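Local atomic coordinates of tryptophan synthase alpha chain (Campylobacter jejuni, PDB entry 3THA), a protein that probably catalyses, as the alpha subunit of tryptophan synthase, the aldol cleavage of indoleglycerol phosphate to indole and glyceraldehyde 3-phosphate in tryptophan biosynthesis. Residues Tyr19-Tyr24 with Ala62-Ile67; Ala143-Val148 with Phe167-Ala172. All blocks are in the same frame, centred on the assembly; numbering follows the deposited sequence.

How the contacts relate
Both contacts belong to one closed eight-stranded parallel barrel, and lie on opposite sides of the chain's centre. Contact 1 sets the end of the first strand against helix 60-70, which follows the second strand; contact 2 joins the fifth and sixth strands edge to edge. Their centres are 22 Å apart and their nearest atoms about 7 Å, without touching. Both come up to the predicted proton acceptor E46: Y19 of 19-24 packs on it and Y169 has its side chain about 4 Å away, whereas the V21 side chain stays about 10 Å off. The two also share the subunit interface, where K66 of contact 1 packs on A172 of the second subunit.

Contact 1 of 2, residues Tyr19-Tyr24 with Ala62-Ile67; sequences YTVLGY and ADAAKI
The Y24 ring carries the CB methyl of A64 on one face, displaced toward the rim. The methyl lies 3.8 Å from the ring centroid and 21° off the ring normal, a CH-pi contact, and its closest ring atom is CG, 3.5 Å from A64 CB. I67 reaches the same ring obliquely, with its CD1 3.4 Å from Y24 CE1, so the end of the isoleucine bears on the ring carbon next to CZ. A64 and I67 are three residues apart, and both point their CB atoms toward residues 19-24 from about the same side of helix 60-70. V21 completes the patch around A64: its CG2 branch meets A64 CB at 3.6 Å, with CG1 a little farther from the same methyl, 4.0 Å from A64 CB. No hydrogen bond crosses between the segments.

The fold is a TIM barrel, in which strand 15-21 leads into the loop that carries Y24 and helix 60-70 comes after the neighbouring strand 44-48. A type II turn from V21 to Y24 takes the chain off the strand, with G23 at positive phi (94°), and the bond from Y24 N to V21 O that closes it is weak at 3.4 Å. Beyond the turn, Y24 holds CG anti to its own nitrogen (chi1 175°), which carries the ring across to the helix. Y24 and V21 also touch V231 of helix 228-233, so the two residues lie between helix 60-70 and helix 228-233, which follow the strands next to 15-21 in the barrel. On the helix, K66 is engaged away from this patch: its NZ forms a salt bridge with D53, and the lysine makes a cation-pi contact with F206 of the second subunit.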
loop_
_atom_site.group_PDB
_atom_site.type_symbol
_atom_site.label_atom_id
_atom_site.label_comp_id
_atom_site.label_asym_id
_atom_site.label_seq_id
_atom_site.Cartn_x
_atom_site.Cartn_y
_atom_site.Cartn_z
ATOM N N TYR B 19 -0.428 -14.810 3.787
ATOM C CA TYR B 19 0.602 -13.818 3.756
ATOM C C TYR B 19 1.000 -13.502 5.192
ATOM O O TYR B 19 0.136 -13.471 6.092
ATOM C CB TYR B 19 0.035 -12.590 3.000
ATOM C CG TYR B 19 0.810 -11.315 3.155
ATOM C CD1 TYR B 19 1.691 -10.907 2.171
ATOM C CD2 TYR B 19 0.611 -10.480 4.256
ATOM C CE1 TYR B 19 2.431 -9.741 2.298
ATOM C CE2 TYR B 19 1.331 -9.299 4.387
ATOM C CZ TYR B 19 2.251 -8.939 3.402
ATOM O OH TYR B 19 2.984 -7.769 3.495
ATOM N N THR B 20 2.293 -13.269 5.409
ATOM C CA THR B 20 2.805 -12.754 6.684
ATOM C C THR B 20 3.903 -11.739 6.392
ATOM O O THR B 20 4.519 -11.738 5.316
ATOM C CB THR B 20 3.406 -13.875 7.647
ATOM O OG1 THR B 20 3.702 -13.325 8.947
ATOM C CG2 THR B 20 4.704 -14.466 7.105
ATOM N N VAL B 21 4.153 -10.891 7.375
ATOM C CA VAL B 21 5.246 -9.948 7.310
ATOM C C VAL B 21 6.427 -10.541 8.096
ATOM O O VAL B 21 6.342 -10.752 9.296
ATOM C CB VAL B 21 4.844 -8.581 7.929
ATOM C CG1 VAL B 21 5.878 -7.504 7.542
ATOM C CG2 VAL B 21 3.471 -8.159 7.454
ATOM N N LEU B 22 7.522 -10.800 7.407
ATOM C CA LEU B 22 8.721 -11.313 8.024
ATOM C C LEU B 22 9.245 -10.288 8.996
ATOM O O LEU B 22 9.295 -9.113 8.681
ATOM C CB LEU B 22 9.736 -11.604 6.940
ATOM C CG LEU B 22 9.350 -12.880 6.183
ATOM C CD1 LEU B 22 10.415 -13.225 5.189
ATOM C CD2 LEU B 22 9.183 -14.071 7.148
ATOM N N GLY B 23 9.594 -10.729 10.201
ATOM C CA GLY B 23 10.149 -9.824 11.227
ATOM C C GLY B 23 9.117 -9.258 12.197
ATOM O O GLY B 23 9.443 -8.426 13.022
ATOM N N TYR B 24 7.878 -9.723 12.099
ATOM C CA TYR B 24 6.816 -9.243 12.927
ATOM C C TYR B 24 6.219 -10.368 13.805
ATOM O O TYR B 24 5.695 -11.345 13.259
ATOM C CB TYR B 24 5.708 -8.644 12.043
ATOM C CG TYR B 24 4.505 -8.232 12.864
ATOM C CD1 TYR B 24 4.617 -7.231 13.827
ATOM C CD2 TYR B 24 3.265 -8.870 12.718
ATOM C CE1 TYR B 24 3.510 -6.842 14.603
ATOM C CE2 TYR B 24 2.167 -8.497 13.508
ATOM C CZ TYR B 24 2.294 -7.481 14.427
ATOM O OH TYR B 24 1.223 -7.094 15.216
ATOM N N ALA B 62 1.055 -2.279 8.123
ATOM C CA ALA B 62 2.082 -1.240 8.157
ATOM C C ALA B 62 2.811 -1.239 9.486
ATOM O O ALA B 62 4.058 -1.377 9.584
ATOM C CB ALA B 62 1.499 0.163 7.793
ATOM N N ASP B 63 2.032 -1.151 10.536
ATOM C CA ASP B 63 2.570 -1.464 11.863
ATOM C C ASP B 63 3.586 -2.617 11.860
ATOM O O ASP B 63 4.723 -2.450 12.371
ATOM C CB ASP B 63 1.439 -1.671 12.843
ATOM C CG ASP B 63 0.983 -0.345 13.479
ATOM O OD1 ASP B 63 1.685 0.194 14.386
ATOM O OD2 ASP B 63 -0.083 0.165 13.050
ATOM N N ALA B 64 3.216 -3.737 11.230
ATOM C CA ALA B 64 4.071 -4.938 11.192
ATOM C C ALA B 64 5.425 -4.597 10.571
ATOM O O ALA B 64 6.527 -5.024 11.083
ATOM C CB ALA B 64 3.415 -6.022 10.391
ATOM N N ALA B 65 5.335 -3.814 9.484
ATOM C CA ALA B 65 6.503 -3.422 8.708
ATOM C C ALA B 65 7.400 -2.392 9.429
ATOM O O ALA B 65 8.633 -2.491 9.348
ATOM C CB ALA B 65 6.087 -2.942 7.290
ATOM N N LYS B 66 6.803 -1.449 10.180
ATOM C CA LYS B 66 7.604 -0.534 10.979
ATOM C C LYS B 66 8.290 -1.349 12.035
ATOM O O LYS B 66 9.493 -1.181 12.316
ATOM C CB LYS B 66 6.782 0.582 11.651
ATOM C CG LYS B 66 5.753 1.303 10.772
ATOM C CD LYS B 66 5.635 2.722 11.287
ATOM C CE LYS B 66 4.536 3.544 10.612
ATOM N NZ LYS B 66 4.366 3.435 9.106
ATOM N N ILE B 67 7.529 -2.257 12.629
ATOM C CA ILE B 67 8.100 -3.104 13.668
ATOM C C ILE B 67 9.271 -3.892 13.115
ATOM O O ILE B 67 10.339 -3.899 13.722
ATOM C CB ILE B 67 7.067 -4.002 14.331
ATOM C CG1 ILE B 67 6.066 -3.131 15.124
ATOM C CG2 ILE B 67 7.763 -4.929 15.310
ATOM C CD1 ILE B 67 4.628 -3.682 15.239
#

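Contact 2 of 2, residues Ala143-Val148 with Phe167-Ala172; sequences ALITLV and FIYLLA
I145 and F167 meet because of their first torsions: with CG1 beside the backbone nitrogen (chi1 -59°), I145 has CG2 anti to that nitrogen, and F167 CG sits between its own nitrogen and carbonyl carbon (chi1 66°), which swings the phenyl ring up under the isoleucine. I145 CG2 then lies over one face of the ring, offset toward the rim and 4.0 Å from its centroid, a CH-pi contact, while I145 CD1 approaches F167 CE1 at 3.7 Å.

Strands 143-148 and 168-171 are parallel neighbours in a TIM barrel, joined through helix 154-161 as a beta-alpha-beta unit; the short segments 146-148 and 168-171 run at 27° to one another. Y169 is gripped at both backbone polar atoms. Its N donates to T146 O at 2.9 Å, nearly straight at the hydrogen, and its O accepts from V148 N at 2.8 Å, with the donor tilted out of the carbonyl plane. V148 O in turn takes L171 N at 2.8 Å.

L147 and Y169 lie side by side and point the same way, with L147 CD1 3.7 Å from Y169 CB. The tyrosine side chain comes close to that of E46, a predicted proton acceptor, placing this face of the sheet beside the probable active site. On the other face V148 uses both branches, CG1 toward I168 CG2 and CG2 against L170 CD1 at 3.4 Å, and all three residues pack on helix 180-195. L147 and Y169 also pack on I55 and A56 of the second subunit.

Next to the Y169-T146 bond, toward the strand starts, a water with more acceptors nearby than protons to give bridges T146 N and F167 O, which make no direct bond: it accepts from T146 N, 2.8 Å from its oxygen, and is placed to donate to F167 O.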
loop_
_atom_site.group_PDB
_atom_site.type_symbol
_atom_site.label_atom_id
_atom_site.label_comp_id
_atom_site.label_asym_id
_atom_site.label_seq_id
_atom_site.Cartn_x
_atom_site.Cartn_y
_atom_site.Cartn_z
ATOM N N ALA B 143 8.267 -17.093 -11.546
ATOM C CA ALA B 143 7.104 -16.473 -12.084
ATOM C C ALA B 143 6.904 -15.099 -11.439
ATOM O O ALA B 143 7.019 -14.949 -10.207
ATOM C CB ALA B 143 5.900 -17.369 -11.823
ATOM N N LEU B 144 6.599 -14.114 -12.284
ATOM C CA LEU B 144 6.073 -12.804 -11.878
ATOM C C LEU B 144 4.548 -12.826 -11.988
ATOM O O LEU B 144 3.999 -12.892 -13.098
ATOM C CB LEU B 144 6.628 -11.686 -12.784
ATOM C CG LEU B 144 6.202 -10.310 -12.305
ATOM C CD1 LEU B 144 6.713 -10.078 -10.838
ATOM C CD2 LEU B 144 6.701 -9.220 -13.190
ATOM N N ILE B 145 3.874 -12.764 -10.850
ATOM C CA ILE B 145 2.502 -13.171 -10.741
ATOM C C ILE B 145 1.622 -12.052 -11.237
ATOM O O ILE B 145 1.870 -10.880 -10.932
ATOM C CB ILE B 145 2.171 -13.552 -9.256
ATOM C CG1 ILE B 145 3.068 -14.681 -8.749
ATOM C CG2 ILE B 145 0.674 -13.841 -9.009
ATOM C CD1 ILE B 145 2.784 -16.054 -9.370
ATOM N N THR B 146 0.586 -12.436 -11.990
ATOM C CA THR B 146 -0.291 -11.542 -12.707
ATOM C C THR B 146 -1.569 -11.310 -11.914
ATOM O O THR B 146 -2.236 -12.280 -11.497
ATOM C CB THR B 146 -0.750 -12.191 -14.060
ATOM O OG1 THR B 146 0.378 -12.597 -14.836
ATOM C CG2 THR B 146 -1.560 -11.230 -14.886
ATOM N N LEU B 147 -1.954 -10.038 -11.801
ATOM C CA LEU B 147 -3.104 -9.639 -11.039
ATOM C C LEU B 147 -4.221 -9.261 -11.933
ATOM O O LEU B 147 -3.995 -8.562 -12.903
ATOM C CB LEU B 147 -2.764 -8.414 -10.195
ATOM C CG LEU B 147 -2.200 -8.712 -8.822
ATOM C CD1 LEU B 147 -0.989 -9.692 -8.871
ATOM C CD2 LEU B 147 -1.819 -7.404 -8.205
ATOM N N VAL B 148 -5.435 -9.692 -11.624
ATOM C CA VAL B 148 -6.600 -9.210 -12.351
ATOM C C VAL B 148 -7.722 -8.925 -11.361
ATOM O O VAL B 148 -7.710 -9.491 -10.275
ATOM C CB VAL B 148 -7.057 -10.175 -13.495
ATOM C CG1 VAL B 148 -5.870 -10.886 -14.119
ATOM C CG2 VAL B 148 -8.077 -11.180 -13.021
ATOM N N PHE B 167 0.269 -18.584 -11.009
ATOM C CA PHE B 167 -1.167 -18.605 -10.755
ATOM C C PHE B 167 -1.715 -17.234 -11.093
ATOM O O PHE B 167 -0.966 -16.291 -11.125
ATOM C CB PHE B 167 -1.485 -19.014 -9.287
ATOM C CG PHE B 167 -1.014 -18.024 -8.221
ATOM C CD1 PHE B 167 0.220 -18.178 -7.604
ATOM C CD2 PHE B 167 -1.830 -16.958 -7.813
ATOM C CE1 PHE B 167 0.657 -17.303 -6.602
ATOM C CE2 PHE B 167 -1.420 -16.053 -6.785
ATOM C CZ PHE B 167 -0.177 -16.230 -6.181
ATOM N N ILE B 168 -3.004 -17.125 -11.381
ATOM C CA ILE B 168 -3.610 -15.827 -11.554
ATOM C C ILE B 168 -4.110 -15.357 -10.209
ATOM O O ILE B 168 -4.757 -16.117 -9.480
ATOM C CB ILE B 168 -4.777 -15.830 -12.576
ATOM C CG1 ILE B 168 -4.383 -16.606 -13.842
ATOM C CG2 ILE B 168 -5.179 -14.387 -12.915
ATOM C CD1 ILE B 168 -3.159 -16.055 -14.534
ATOM N N TYR B 169 -3.795 -14.099 -9.886
ATOM C CA TYR B 169 -4.209 -13.497 -8.648
ATOM C C TYR B 169 -5.430 -12.699 -8.999
ATOM O O TYR B 169 -5.314 -11.566 -9.492
ATOM C CB TYR B 169 -3.115 -12.582 -8.131
ATOM C CG TYR B 169 -3.157 -12.234 -6.635
ATOM C CD1 TYR B 169 -4.342 -11.814 -6.017
ATOM C CD2 TYR B 169 -2.002 -12.308 -5.853
ATOM C CE1 TYR B 169 -4.383 -11.507 -4.662
ATOM C CE2 TYR B 169 -2.044 -12.019 -4.466
ATOM C CZ TYR B 169 -3.232 -11.595 -3.899
ATOM O OH TYR B 169 -3.292 -11.261 -2.550
ATOM N N LEU B 170 -6.599 -13.298 -8.772
ATOM C CA LEU B 170 -7.884 -12.625 -8.884
ATOM C C LEU B 170 -8.274 -11.825 -7.621
ATOM O O LEU B 170 -8.704 -12.402 -6.622
ATOM C CB LEU B 170 -8.998 -13.619 -9.217
ATOM C CG LEU B 170 -10.341 -12.915 -9.465
ATOM C CD1 LEU B 170 -10.233 -11.687 -10.443
ATOM C CD2 LEU B 170 -11.390 -13.861 -9.951
ATOM N N LEU B 171 -8.150 -10.504 -7.672
ATOM C CA LEU B 171 -8.633 -9.682 -6.580
ATOM C C LEU B 171 -10.137 -9.805 -6.535
ATOM O O LEU B 171 -10.783 -10.107 -7.542
ATOM C CB LEU B 171 -8.203 -8.224 -6.734
ATOM C CG LEU B 171 -6.689 -8.069 -6.856
ATOM C CD1 LEU B 171 -6.298 -6.652 -7.129
ATOM C CD2 LEU B 171 -6.010 -8.552 -5.615
ATOM N N ALA B 172 -10.689 -9.627 -5.348
ATOM C CA ALA B 172 -12.103 -9.694 -5.168
ATOM C C ALA B 172 -12.524 -8.247 -4.988
ATOM O O ALA B 172 -11.701 -7.394 -4.627
ATOM C CB ALA B 172 -12.420 -10.532 -3.956
HETATM O O HOH W 1 0.582 -15.059 -13.066
#